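Local coordinates for polysaccharide deacetylase-like protein (Bacillus anthracis, PDB 4V33) that probably deacetylates cell-wall polysaccharides as a zinc-dependent hydrolase and is required for osmotic stability and cell shape maintenance, at residues N60-M65 against Q100-F105; E141-V146 against P326-T331; Q319-T324 against E337-K342. One frame throughout, in Å; residues are numbered along the deposited sequence.

The three contacts run from the fibronectin type III domain into the deacetylase barrel. Interaction 1 pairs two strands of the fibronectin domain, its centre about 28 Å from that of interaction 2 and about 35 Å from that of interaction 3. Interaction 2 ties the connection between the domains, 141-146, to the loop that follows strand 320-326. Interaction 3 pairs that same strand with the segment entering strand 341-345, so interactions 2 and 3 alternate along the chain and touch, with Phe329 CZ 3.7 Å from Leu338 CD2. Interaction 3 lies toward the zinc site, probably the catalytic centre: the Thr322 side chain is about 10 Å from the zinc ion held by Asp206, His264 and His268.

Interaction 1: N60-M65 against Q100-F105; sequences NTTIHM and QFSLPF
Gln100 and Met65 meet at one end of an antiparallel pairing in the fibronectin type III domain, where strand 103-106 borders strand 60-66, whose other neighbour is strand 48-51. The carbonyl O of Gln100 takes the N-H of Met65 at 2.8 Å in an almost straight bond (178°), while Gln100 CB packs 3.3 Å from Met65 O. Gln100 and Phe101 both have positive phi, so the chain turns here before it joins the strand; the Phe101 ring packs on Val75 and Ile68. Ser102 then lies beside His64, its CB 3.7 Å from ND1 and oblique to the imidazole. The ring is brought there by chi1 of -54°, which sets His64 CG beside its own backbone N, and ND1 is buried by the contact without a polar partner. Leu103 forms a hydrogen-bonded pair with Ile63: Ile63 N gives to Leu103 O at 2.7 Å, and Leu103 N to Ile63 O at 2.8 Å. Pro104, lacking an N-H, occupies a non-hydrogen-bonded position opposite Thr62, whose backbone bonds to Asn52 instead. Phe105 closes the next hydrogen-bonded pair, exchanging two bonds with Thr61. Its ring goes into the core, meeting Phe117 edge-to-face and also Phe110, and Ile63 CD1 approaches it obliquely, 4.0 Å from Phe105 CD2.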
ATOM      1  N   ASN A  60      -9.873  -1.591  19.354  1.00 24.62           N
ATOM      2  CA  ASN A  60     -10.060  -2.755  20.206  1.00 30.28           C
ATOM      3  C   ASN A  60     -11.336  -3.533  19.905  1.00 29.27           C
ATOM      4  O   ASN A  60     -12.189  -3.087  19.133  1.00 31.76           O
ATOM      5  CB  ASN A  60      -9.989  -2.365  21.691  1.00 33.75           C
ATOM      6  CG  ASN A  60     -11.022  -1.325  22.082  1.00 43.64           C
ATOM      7  OD1 ASN A  60     -12.186  -1.403  21.694  1.00 47.19           O
ATOM      8  ND2 ASN A  60     -10.594  -0.340  22.864  1.00 51.96           N
ATOM      9  N   THR A  61     -11.448  -4.707  20.514  1.00 24.34           N
ATOM     10  CA  THR A  61     -12.632  -5.546  20.384  1.00 25.61           C
ATOM     11  C   THR A  61     -12.572  -6.635  21.443  1.00 29.31           C
ATOM     12  O   THR A  61     -11.705  -6.608  22.315  1.00 28.52           O
ATOM     13  CB  THR A  61     -12.720  -6.202  18.987  1.00 27.02           C
ATOM     14  OG1 THR A  61     -13.955  -6.915  18.871  1.00 30.84           O
ATOM     15  CG2 THR A  61     -11.555  -7.165  18.761  1.00 26.82           C
ATOM     16  N   THR A  62     -13.501  -7.581  21.378  1.00 25.75           N
ATOM     17  CA  THR A  62     -13.462  -8.739  22.255  1.00 28.02           C
ATOM     18  C   THR A  62     -13.544 -10.008  21.421  1.00 27.40           C
ATOM     19  O   THR A  62     -14.411 -10.138  20.558  1.00 30.23           O
ATOM     20  CB  THR A  62     -14.612  -8.716  23.276  1.00 30.62           C
ATOM     21  OG1 THR A  62     -14.537  -7.509  24.047  1.00 33.73           O
ATOM     22  CG2 THR A  62     -14.532  -9.918  24.205  1.00 29.91           C
ATOM     23  N   ILE A  63     -12.632 -10.939  21.684  1.00 27.78           N
ATOM     24  CA  ILE A  63     -12.592 -12.212  20.975  1.00 26.98           C
ATOM     25  C   ILE A  63     -13.372 -13.272  21.750  1.00 26.62           C
ATOM     26  O   ILE A  63     -13.335 -13.307  22.978  1.00 28.31           O
ATOM     27  CB  ILE A  63     -11.128 -12.671  20.775  1.00 25.74           C
ATOM     28  CG1 ILE A  63     -10.372 -11.651  19.916  1.00 25.84           C
ATOM     29  CG2 ILE A  63     -11.063 -14.056  20.140  1.00 30.29           C
ATOM     30  CD1 ILE A  63      -8.863 -11.831  19.935  1.00 30.24           C
ATOM     31  N   HIS A  64     -14.095 -14.126  21.031  1.00 27.23           N
ATOM     32  CA  HIS A  64     -14.827 -15.219  21.658  1.00 31.52           C
ATOM     33  C   HIS A  64     -14.585 -16.512  20.902  1.00 30.25           C
ATOM     34  O   HIS A  64     -14.174 -16.493  19.739  1.00 31.35           O
ATOM     35  CB  HIS A  64     -16.329 -14.939  21.652  1.00 37.25           C
ATOM     36  CG  HIS A  64     -16.708 -13.621  22.250  1.00 45.81           C
ATOM     37  ND1 HIS A  64     -16.910 -13.449  23.603  1.00 48.52           N
ATOM     38  CD2 HIS A  64     -16.932 -12.415  21.679  1.00 43.15           C
ATOM     39  CE1 HIS A  64     -17.241 -12.192  23.839  1.00 42.55           C
ATOM     40  NE2 HIS A  64     -17.259 -11.543  22.689  1.00 46.58           N
ATOM     41  N   MET A  65     -14.862 -17.634  21.559  1.00 29.17           N
ATOM     42  CA  MET A  65     -14.875 -18.913  20.868  0.50 31.33           C
ATOM     43  C   MET A  65     -16.234 -19.585  20.993  1.00 36.44           C
ATOM     44  O   MET A  65     -16.851 -19.573  22.058  1.00 39.09           O
ATOM     45  CB  MET A  65     -13.801 -19.852  21.407  0.50 35.25           C
ATOM     46  CG  MET A  65     -13.751 -21.175  20.656  0.50 45.23           C
ATOM     47  SD  MET A  65     -12.404 -21.271  19.473  0.50 46.26           S
ATOM     48  CE  MET A  65     -11.181 -20.474  20.472  0.50 21.40           C
ATOM     49  N   GLN A 100     -18.003 -17.681  26.755  1.00 36.87           N
ATOM     50  CA  GLN A 100     -17.405 -18.143  25.502  1.00 39.20           C
ATOM     51  C   GLN A 100     -15.910 -17.827  25.404  1.00 33.69           C
ATOM     52  O   GLN A 100     -15.412 -17.457  24.341  1.00 33.98           O
ATOM     53  CB  GLN A 100     -18.168 -17.574  24.300  1.00 43.33           C
ATOM     54  CG  GLN A 100     -19.610 -18.072  24.216  1.00 43.61           C
ATOM     55  CD  GLN A 100     -20.407 -17.404  23.117  1.00 54.95           C
ATOM     56  OE1 GLN A 100     -20.104 -16.284  22.702  1.00 60.74           O
ATOM     57  NE2 GLN A 100     -21.440 -18.091  22.640  1.00 62.71           N
ATOM     58  N   PHE A 101     -15.215 -17.980  26.529  1.00 31.43           N
ATOM     59  CA  PHE A 101     -13.774 -17.734  26.615  1.00 27.50           C
ATOM     60  C   PHE A 101     -13.396 -16.368  26.065  1.00 28.54           C
ATOM     61  O   PHE A 101     -12.439 -16.210  25.300  1.00 26.69           O
ATOM     62  CB  PHE A 101     -12.997 -18.882  25.976  1.00 25.39           C
ATOM     63  CG  PHE A 101     -13.181 -20.184  26.699  1.00 25.45           C
ATOM     64  CD1 PHE A 101     -12.523 -20.419  27.894  1.00 24.11           C
ATOM     65  CD2 PHE A 101     -14.045 -21.151  26.211  1.00 29.22           C
ATOM     66  CE1 PHE A 101     -12.700 -21.603  28.580  1.00 24.37           C
ATOM     67  CE2 PHE A 101     -14.230 -22.337  26.891  1.00 28.06           C
ATOM     68  CZ  PHE A 101     -13.555 -22.566  28.078  1.00 30.02           C
ATOM     69  N   SER A 102     -14.176 -15.384  26.493  1.00 27.87           N
ATOM     70  CA  SER A 102     -14.000 -14.001  26.083  0.61 27.88           C
ATOM     71  C   SER A 102     -12.586 -13.510  26.361  1.00 26.53           C
ATOM     72  O   SER A 102     -12.020 -13.791  27.422  1.00 26.12           O
ATOM     73  CB  SER A 102     -15.022 -13.123  26.812  0.61 32.09           C
ATOM     74  OG  SER A 102     -14.680 -11.752  26.746  0.61 34.21           O
ATOM     75  N   LEU A 103     -12.025 -12.778  25.405  1.00 26.01           N
ATOM     76  CA  LEU A 103     -10.709 -12.179  25.557  1.00 26.55           C
ATOM     77  C   LEU A 103     -10.731 -10.766  25.000  1.00 27.03           C
ATOM     78  O   LEU A 103     -10.923 -10.567  23.797  1.00 28.38           O
ATOM     79  CB  LEU A 103      -9.644 -12.993  24.825  1.00 23.61           C
ATOM     80  CG  LEU A 103      -8.210 -12.503  25.041  1.00 23.94           C
ATOM     81  CD1 LEU A 103      -7.612 -13.122  26.310  1.00 28.07           C
ATOM     82  CD2 LEU A 103      -7.335 -12.778  23.817  1.00 23.58           C
ATOM     83  N   PRO A 104     -10.545  -9.771  25.876  1.00 26.36           N
ATOM     84  CA  PRO A 104     -10.409  -8.391  25.407  1.00 27.60           C
ATOM     85  C   PRO A 104      -9.149  -8.260  24.565  1.00 26.23           C
ATOM     86  O   PRO A 104      -8.087  -8.762  24.939  1.00 29.44           O
ATOM     87  CB  PRO A 104     -10.258  -7.593  26.705  1.00 35.94           C
ATOM     88  CG  PRO A 104     -10.863  -8.456  27.759  1.00 40.14           C
ATOM     89  CD  PRO A 104     -10.551  -9.861  27.345  1.00 33.27           C
ATOM     90  N   PHE A 105      -9.271  -7.601  23.420  1.00 27.46           N
ATOM     91  CA  PHE A 105      -8.128  -7.372  22.559  1.00 24.42           C
ATOM     92  C   PHE A 105      -8.000  -5.884  22.300  1.00 27.81           C
ATOM     93  O   PHE A 105      -8.965  -5.241  21.906  1.00 33.10           O
ATOM     94  CB  PHE A 105      -8.290  -8.105  21.227  1.00 25.51           C
ATOM     95  CG  PHE A 105      -7.103  -7.959  20.315  1.00 29.46           C
ATOM     96  CD1 PHE A 105      -6.968  -6.849  19.492  1.00 32.98           C
ATOM     97  CD2 PHE A 105      -6.112  -8.923  20.296  1.00 30.07           C
ATOM     98  CE1 PHE A 105      -5.866  -6.711  18.666  1.00 37.28           C
ATOM     99  CE2 PHE A 105      -5.013  -8.788  19.466  1.00 33.43           C
ATOM    100  CZ  PHE A 105      -4.894  -7.686  18.653  1.00 35.25           C
TER

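Interaction 2: E141-V146 against P326-T331; sequences EQKVPV and PGKFIT
Glu141 folds over Thr331, reaching it because its chain bends about the CB-CG bond (chi2 -64°). Its CB starts against Ile330, 4.0 Å from CG1. Its CG passes 3.7 Å from the carbonyl O of Thr331, and its CD comes to 3.6 Å from Thr331 CB, the two side chains crossing at a slant. At the tip, OE1 accepts a hydrogen bond from a water at 2.6 Å and a further bond from Asn194 ND2, which fixes the carboxylate. The same water donates a second hydrogen bond to Gln142 O and accepts the N-H of Thr331 at 3.0 Å, bridging the two segments where they have spread too far for direct pairing. Beyond it the backbones close up. Val144 N binds Phe329 O at 2.7 Å, in the carbonyl plane, whereas the return bond from Phe329 N to Val144 O is longer, 3.1 Å, and bent (138°), with the donor well above the carbonyl plane. The Phe329 ring turns to Trp190 and Met341. The result is a single antiparallel beta bridge between two loops, one leading from the fibronectin domain into strand 146-149, the other leaving strand 320-326, at the domain junction of a polysaccharide deacetylase barrel.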
ATOM      1  N   GLU A 141      -7.275  -1.914  10.184  1.00 19.82           N
ATOM      2  CA  GLU A 141      -6.793  -1.299   8.945  1.00 18.97           C
ATOM      3  C   GLU A 141      -5.709  -0.259   9.161  1.00 18.41           C
ATOM      4  O   GLU A 141      -5.848   0.634   9.998  1.00 21.24           O
ATOM      5  CB  GLU A 141      -7.948  -0.664   8.163  1.00 17.83           C
ATOM      6  CG  GLU A 141      -8.937  -1.660   7.583  1.00 22.81           C
ATOM      7  CD  GLU A 141      -8.321  -2.572   6.532  1.00 23.41           C
ATOM      8  OE1 GLU A 141      -7.275  -2.210   5.957  1.00 22.78           O
ATOM      9  OE2 GLU A 141      -8.889  -3.661   6.283  1.00 26.74           O
ATOM     10  N   GLN A 142      -4.617  -0.405   8.417  1.00 18.72           N
ATOM     11  CA  GLN A 142      -3.530   0.566   8.454  1.00 17.21           C
ATOM     12  C   GLN A 142      -3.702   1.644   7.404  1.00 18.28           C
ATOM     13  O   GLN A 142      -4.160   1.381   6.291  1.00 19.55           O
ATOM     14  CB  GLN A 142      -2.180  -0.121   8.221  1.00 19.60           C
ATOM     15  CG  GLN A 142      -1.852  -1.169   9.246  1.00 20.75           C
ATOM     16  CD  GLN A 142      -0.380  -1.532   9.276  1.00 21.85           C
ATOM     17  OE1 GLN A 142       0.280  -1.360  10.296  1.00 28.04           O
ATOM     18  NE2 GLN A 142       0.128  -2.075   8.174  1.00 15.44           N
ATOM     19  N   LYS A 143      -3.316   2.860   7.762  1.00 17.33           N
ATOM     20  CA  LYS A 143      -3.284   3.946   6.792  0.54 17.16           C
ATOM     21  C   LYS A 143      -2.116   3.727   5.837  1.00 17.57           C
ATOM     22  O   LYS A 143      -1.080   3.163   6.209  1.00 19.68           O
ATOM     23  CB  LYS A 143      -3.174   5.302   7.495  0.54 19.08           C
ATOM     24  CG  LYS A 143      -1.828   5.561   8.157  0.54 18.48           C
ATOM     25  CD  LYS A 143      -1.885   6.784   9.059  0.54 25.74           C
ATOM     26  CE  LYS A 143      -0.527   7.078   9.680  0.54 30.28           C
ATOM     27  NZ  LYS A 143      -0.029   5.938  10.499  0.54 32.93           N
ATOM     28  N   VAL A 144      -2.295   4.164   4.596  1.00 16.99           N
ATOM     29  CA  VAL A 144      -1.291   3.958   3.567  1.00 17.96           C
ATOM     30  C   VAL A 144      -1.062   5.277   2.835  1.00 15.44           C
ATOM     31  O   VAL A 144      -1.875   5.673   2.009  1.00 17.47           O
ATOM     32  CB  VAL A 144      -1.760   2.906   2.540  1.00 17.92           C
ATOM     33  CG1 VAL A 144      -0.691   2.669   1.494  1.00 19.51           C
ATOM     34  CG2 VAL A 144      -2.110   1.581   3.242  1.00 20.54           C
ATOM     35  N   PRO A 145       0.039   5.974   3.160  1.00 12.83           N
ATOM     36  CA  PRO A 145       0.354   7.172   2.376  1.00 13.12           C
ATOM     37  C   PRO A 145       0.820   6.780   0.983  1.00 13.41           C
ATOM     38  O   PRO A 145       1.624   5.856   0.816  1.00 14.44           O
ATOM     39  CB  PRO A 145       1.482   7.845   3.161  1.00 14.75           C
ATOM     40  CG  PRO A 145       2.036   6.776   4.077  1.00 20.78           C
ATOM     41  CD  PRO A 145       0.954   5.756   4.293  1.00 14.04           C
ATOM     42  N   VAL A 146       0.307   7.500  -0.006  1.00 13.90           N
ATOM     43  CA  VAL A 146       0.673   7.288  -1.397  1.00 15.34           C
ATOM     44  C   VAL A 146       1.314   8.588  -1.875  1.00 12.99           C
ATOM     45  O   VAL A 146       0.626   9.575  -2.134  1.00 14.58           O
ATOM     46  CB  VAL A 146      -0.555   6.920  -2.249  1.00 15.49           C
ATOM     47  CG1 VAL A 146      -0.146   6.677  -3.702  1.00 16.91           C
ATOM     48  CG2 VAL A 146      -1.245   5.684  -1.663  1.00 15.87           C
ATOM     49  N   PRO A 326      -5.646  15.532  -1.330  1.00 17.67           N
ATOM     50  CA  PRO A 326      -4.600  15.323  -0.320  1.00 15.82           C
ATOM     51  C   PRO A 326      -5.023  14.411   0.823  1.00 16.72           C
ATOM     52  O   PRO A 326      -6.173  14.435   1.263  1.00 22.29           O
ATOM     53  CB  PRO A 326      -4.345  16.734   0.221  1.00 21.20           C
ATOM     54  CG  PRO A 326      -5.617  17.479  -0.051  1.00 28.11           C
ATOM     55  CD  PRO A 326      -6.144  16.920  -1.342  1.00 22.38           C
ATOM     56  N   GLY A 327      -4.082  13.617   1.314  1.00 19.55           N
ATOM     57  CA  GLY A 327      -4.358  12.760   2.450  1.00 22.93           C
ATOM     58  C   GLY A 327      -3.776  11.375   2.287  1.00 20.12           C
ATOM     59  O   GLY A 327      -3.158  11.069   1.269  1.00 17.99           O
ATOM     60  N   LYS A 328      -3.951  10.553   3.319  1.00 22.59           N
ATOM     61  CA  LYS A 328      -3.531   9.157   3.279  1.00 21.20           C
ATOM     62  C   LYS A 328      -4.725   8.271   3.009  1.00 23.93           C
ATOM     63  O   LYS A 328      -5.828   8.548   3.477  1.00 29.38           O
ATOM     64  CB  LYS A 328      -2.930   8.747   4.618  1.00 23.70           C
ATOM     65  CG  LYS A 328      -1.799   9.610   5.089  1.00 23.12           C
ATOM     66  CD  LYS A 328      -1.290   9.093   6.423  1.00 36.85           C
ATOM     67  CE  LYS A 328      -0.485  10.145   7.141  1.00 36.60           C
ATOM     68  NZ  LYS A 328      -1.300  11.360   7.437  1.00 41.51           N
ATOM     69  N   PHE A 329      -4.512   7.197   2.258  1.00 17.95           N
ATOM     70  CA  PHE A 329      -5.563   6.221   2.057  1.00 16.94           C
ATOM     71  C   PHE A 329      -5.763   5.344   3.298  1.00 19.78           C
ATOM     72  O   PHE A 329      -4.809   5.013   3.995  1.00 21.49           O
ATOM     73  CB  PHE A 329      -5.252   5.330   0.851  1.00 19.40           C
ATOM     74  CG  PHE A 329      -6.271   4.247   0.631  1.00 24.69           C
ATOM     75  CD1 PHE A 329      -7.411   4.493  -0.117  1.00 25.76           C
ATOM     76  CD2 PHE A 329      -6.105   2.990   1.198  1.00 22.97           C
ATOM     77  CE1 PHE A 329      -8.360   3.505  -0.310  1.00 26.02           C
ATOM     78  CE2 PHE A 329      -7.052   2.002   1.018  1.00 24.51           C
ATOM     79  CZ  PHE A 329      -8.180   2.258   0.257  1.00 28.35           C
ATOM     80  N   ILE A 330      -7.009   4.982   3.570  1.00 19.33           N
ATOM     81  CA  ILE A 330      -7.304   3.877   4.481  1.00 19.91           C
ATOM     82  C   ILE A 330      -8.491   3.111   3.917  1.00 22.12           C
ATOM     83  O   ILE A 330      -9.373   3.689   3.264  1.00 24.42           O
ATOM     84  CB  ILE A 330      -7.558   4.341   5.941  1.00 24.21           C
ATOM     85  CG1 ILE A 330      -7.523   3.144   6.902  1.00 24.23           C
ATOM     86  CG2 ILE A 330      -8.869   5.101   6.049  1.00 26.23           C
ATOM     87  CD1 ILE A 330      -7.351   3.535   8.354  1.00 27.69           C
ATOM     88  N   THR A 331      -8.489   1.801   4.129  1.00 19.92           N
ATOM     89  CA  THR A 331      -9.547   0.937   3.627  1.00 21.88           C
ATOM     90  C   THR A 331     -10.815   1.110   4.450  1.00 25.78           C
ATOM     91  O   THR A 331     -10.856   0.752   5.625  1.00 25.87           O
ATOM     92  CB  THR A 331      -9.103  -0.542   3.653  1.00 22.26           C
ATOM     93  OG1 THR A 331      -7.907  -0.685   2.875  1.00 23.82           O
ATOM     94  CG2 THR A 331     -10.182  -1.435   3.074  1.00 24.54           C
TER
HETATM   95  O   HOH W   1      -6.240   0.064   5.084  1.00 20.83           O
HETATM   96  O   HOH W   2      -2.282   8.726   0.194  1.00 16.03           O

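Interaction 3: Q319-T324 against E337-K342; sequences QFATTT and ELLKMK
The Phe320 ring is approached obliquely by Leu338, whose CD1 sits 4.0 Å from CE1; Phe187 stacks on the ring, and the Trp190 ring meets it with planes at about 60°. Phe320 and Leu338 lie side by side and point the same way, each with CG anti to its carbonyl carbon. Next to them the backbones engage. Ala321 N donates to Leu338 O at 2.9 Å, in the carbonyl plane and on a lone pair. Ala321 O in turn accepts Met341 N at 3.1 Å, and Thr323 N gives a nearly straight bond (177°) to Met341 O at 2.8 Å. Thr322 is thereby set against Met341 in a parallel beta bridge, CG2 lying 3.9 Å from Met341 CB. The segment 337-342 reaches this register from a short 3-10 turn, in which Lys340 N bonds to Glu337 O. Ala321 CB packs 4.0 Å from Leu339 CD2. Further along, a water 2.8 Å from Thr323 OG1 also donates to Lys340 O at 2.7 Å, joining side chain to backbone; the same hydroxyl oxygen is hydrogen-bonded to Lys325 N. In the barrel, strand 320-326 runs parallel to its two neighbours, 298-300 and 341-345. Helix 308-315, the connection of the beta-alpha-beta unit from 298-300 to 320-326, packs Thr314 on Ala321 and sets Val311 and Lys315 against Leu339.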
ATOM      1  N   GLN A 319      -7.753  -1.707 -11.810  1.00 17.90           N
ATOM      2  CA  GLN A 319      -8.150  -2.049 -10.452  1.00 21.51           C
ATOM      3  C   GLN A 319      -7.921  -0.886  -9.486  1.00 19.82           C
ATOM      4  O   GLN A 319      -8.600  -0.788  -8.460  1.00 20.80           O
ATOM      5  CB  GLN A 319      -7.365  -3.261  -9.951  1.00 19.40           C
ATOM      6  CG  GLN A 319      -7.602  -4.534 -10.724  1.00 30.67           C
ATOM      7  CD  GLN A 319      -6.609  -5.607 -10.340  1.00 37.13           C
ATOM      8  OE1 GLN A 319      -6.077  -6.314 -11.199  1.00 41.18           O
ATOM      9  NE2 GLN A 319      -6.340  -5.724  -9.042  1.00 29.42           N
ATOM     10  N   PHE A 320      -6.968  -0.011  -9.816  1.00 16.24           N
ATOM     11  CA  PHE A 320      -6.548   1.064  -8.911  1.00 15.01           C
ATOM     12  C   PHE A 320      -6.453   2.372  -9.677  1.00 15.96           C
ATOM     13  O   PHE A 320      -5.976   2.400 -10.811  1.00 17.07           O
ATOM     14  CB  PHE A 320      -5.171   0.762  -8.292  1.00 16.34           C
ATOM     15  CG  PHE A 320      -5.131  -0.514  -7.518  1.00 13.48           C
ATOM     16  CD1 PHE A 320      -5.575  -0.554  -6.210  1.00 17.04           C
ATOM     17  CD2 PHE A 320      -4.679  -1.683  -8.110  1.00 15.83           C
ATOM     18  CE1 PHE A 320      -5.560  -1.737  -5.498  1.00 15.99           C
ATOM     19  CE2 PHE A 320      -4.662  -2.877  -7.409  1.00 16.91           C
ATOM     20  CZ  PHE A 320      -5.102  -2.904  -6.097  1.00 17.52           C
ATOM     21  N   ALA A 321      -6.891   3.458  -9.051  1.00 15.50           N
ATOM     22  CA  ALA A 321      -6.745   4.781  -9.649  1.00 14.15           C
ATOM     23  C   ALA A 321      -6.496   5.800  -8.557  1.00 15.91           C
ATOM     24  O   ALA A 321      -7.184   5.799  -7.530  1.00 16.73           O
ATOM     25  CB  ALA A 321      -7.983   5.145 -10.457  1.00 15.06           C
ATOM     26  N   THR A 322      -5.486   6.641  -8.761  1.00 14.09           N
ATOM     27  CA  THR A 322      -5.128   7.667  -7.787  1.00 14.41           C
ATOM     28  C   THR A 322      -5.512   9.063  -8.256  1.00 15.38           C
ATOM     29  O   THR A 322      -5.429   9.387  -9.447  1.00 14.54           O
ATOM     30  CB  THR A 322      -3.617   7.662  -7.460  1.00 14.40           C
ATOM     31  OG1 THR A 322      -2.865   7.585  -8.677  1.00 15.94           O
ATOM     32  CG2 THR A 322      -3.264   6.481  -6.562  1.00 16.39           C
ATOM     33  N   THR A 323      -5.921   9.881  -7.294  1.00 14.56           N
ATOM     34  CA  THR A 323      -6.319  11.262  -7.535  1.00 13.32           C
ATOM     35  C   THR A 323      -5.228  12.193  -7.026  1.00 13.83           C
ATOM     36  O   THR A 323      -4.135  11.745  -6.682  1.00 15.46           O
ATOM     37  CB  THR A 323      -7.634  11.584  -6.789  1.00 15.16           C
ATOM     38  OG1 THR A 323      -7.376  11.671  -5.379  1.00 15.84           O
ATOM     39  CG2 THR A 323      -8.688  10.501  -7.043  1.00 17.05           C
ATOM     40  N   THR A 324      -5.508  13.493  -6.995  1.00 14.82           N
ATOM     41  CA  THR A 324      -4.602  14.411  -6.316  1.00 14.68           C
ATOM     42  C   THR A 324      -5.222  15.012  -5.060  1.00 15.64           C
ATOM     43  O   THR A 324      -4.719  16.006  -4.530  1.00 18.45           O
ATOM     44  CB  THR A 324      -4.097  15.540  -7.243  1.00 17.31           C
ATOM     45  OG1 THR A 324      -5.203  16.307  -7.728  1.00 18.06           O
ATOM     46  CG2 THR A 324      -3.318  14.958  -8.416  1.00 19.08           C
ATOM     47  N   GLU A 337     -13.615   2.707  -3.776  1.00 21.84           N
ATOM     48  CA  GLU A 337     -12.628   3.534  -3.083  1.00 18.97           C
ATOM     49  C   GLU A 337     -11.221   3.387  -3.659  1.00 17.05           C
ATOM     50  O   GLU A 337     -10.421   4.318  -3.595  1.00 17.83           O
ATOM     51  CB  GLU A 337     -12.629   3.264  -1.570  1.00 20.42           C
ATOM     52  CG  GLU A 337     -12.161   1.874  -1.157  1.00 21.23           C
ATOM     53  CD  GLU A 337     -12.249   1.651   0.341  1.00 27.23           C
ATOM     54  OE1 GLU A 337     -12.636   2.593   1.070  1.00 26.08           O
ATOM     55  OE2 GLU A 337     -11.932   0.527   0.790  1.00 25.12           O
ATOM     56  N   LEU A 338     -10.916   2.229  -4.237  1.00 18.13           N
ATOM     57  CA  LEU A 338      -9.577   2.014  -4.783  1.00 16.69           C
ATOM     58  C   LEU A 338      -9.360   2.755  -6.097  1.00 16.82           C
ATOM     59  O   LEU A 338      -8.229   2.836  -6.586  1.00 17.22           O
ATOM     60  CB  LEU A 338      -9.291   0.522  -4.973  1.00 18.43           C
ATOM     61  CG  LEU A 338      -9.440  -0.338  -3.722  1.00 17.91           C
ATOM     62  CD1 LEU A 338      -9.289  -1.808  -4.086  1.00 21.65           C
ATOM     63  CD2 LEU A 338      -8.408   0.079  -2.694  1.00 18.87           C
ATOM     64  N   LEU A 339     -10.448   3.286  -6.658  1.00 16.54           N
ATOM     65  CA  LEU A 339     -10.403   4.085  -7.881  1.00 15.87           C
ATOM     66  C   LEU A 339     -10.485   5.578  -7.564  1.00 16.94           C
ATOM     67  O   LEU A 339     -10.665   6.402  -8.462  1.00 18.72           O
ATOM     68  CB  LEU A 339     -11.564   3.696  -8.811  1.00 16.51           C
ATOM     69  CG  LEU A 339     -11.574   2.226  -9.244  1.00 19.80           C
ATOM     70  CD1 LEU A 339     -12.828   1.885 -10.032  1.00 20.45           C
ATOM     71  CD2 LEU A 339     -10.332   1.895 -10.061  1.00 22.02           C
ATOM     72  N   LYS A 340     -10.378   5.918  -6.282  1.00 17.70           N
ATOM     73  CA  LYS A 340     -10.485   7.301  -5.824  1.00 18.17           C
ATOM     74  C   LYS A 340      -9.453   7.574  -4.739  1.00 17.08           C
ATOM     75  O   LYS A 340      -9.731   8.276  -3.763  1.00 18.74           O
ATOM     76  CB  LYS A 340     -11.888   7.573  -5.273  1.00 21.68           C
ATOM     77  CG  LYS A 340     -12.977   7.500  -6.321  1.00 28.16           C
ATOM     78  CD  LYS A 340     -14.295   8.025  -5.784  1.00 33.50           C
ATOM     79  CE  LYS A 340     -15.005   6.995  -4.948  1.00 29.79           C
ATOM     80  NZ  LYS A 340     -16.472   7.306  -4.870  1.00 32.95           N
ATOM     81  N   MET A 341      -8.258   7.026  -4.926  1.00 15.80           N
ATOM     82  CA  MET A 341      -7.246   7.002  -3.874  0.68 15.10           C
ATOM     83  C   MET A 341      -6.519   8.341  -3.714  1.00 14.87           C
ATOM     84  O   MET A 341      -5.934   8.858  -4.665  1.00 16.70           O
ATOM     85  CB  MET A 341      -6.249   5.872  -4.166  0.68 16.55           C
ATOM     86  CG  MET A 341      -5.297   5.518  -3.041  0.68 16.54           C
ATOM     87  SD  MET A 341      -4.462   3.940  -3.366  0.68 18.05           S
ATOM     88  CE  MET A 341      -5.822   2.786  -3.200  0.68 18.40           C
ATOM     89  N   LYS A 342      -6.547   8.878  -2.496  1.00 14.42           N
ATOM     90  CA  LYS A 342      -5.852  10.125  -2.180  1.00 14.23           C
ATOM     91  C   LYS A 342      -4.343   9.951  -2.263  1.00 12.79           C
ATOM     92  O   LYS A 342      -3.823   8.839  -2.119  1.00 15.12           O
ATOM     93  CB  LYS A 342      -6.182  10.573  -0.759  1.00 17.51           C
ATOM     94  CG  LYS A 342      -7.615  10.991  -0.502  1.00 22.66           C
ATOM     95  CD  LYS A 342      -7.804  11.154   1.004  1.00 29.09           C
ATOM     96  CE  LYS A 342      -9.200  11.605   1.367  1.00 38.42           C
ATOM     97  NZ  LYS A 342      -9.357  11.657   2.849  1.00 43.77           N
TER
HETATM   98  O   HOH W   3      -9.480  10.965  -3.752  0.81 19.88           O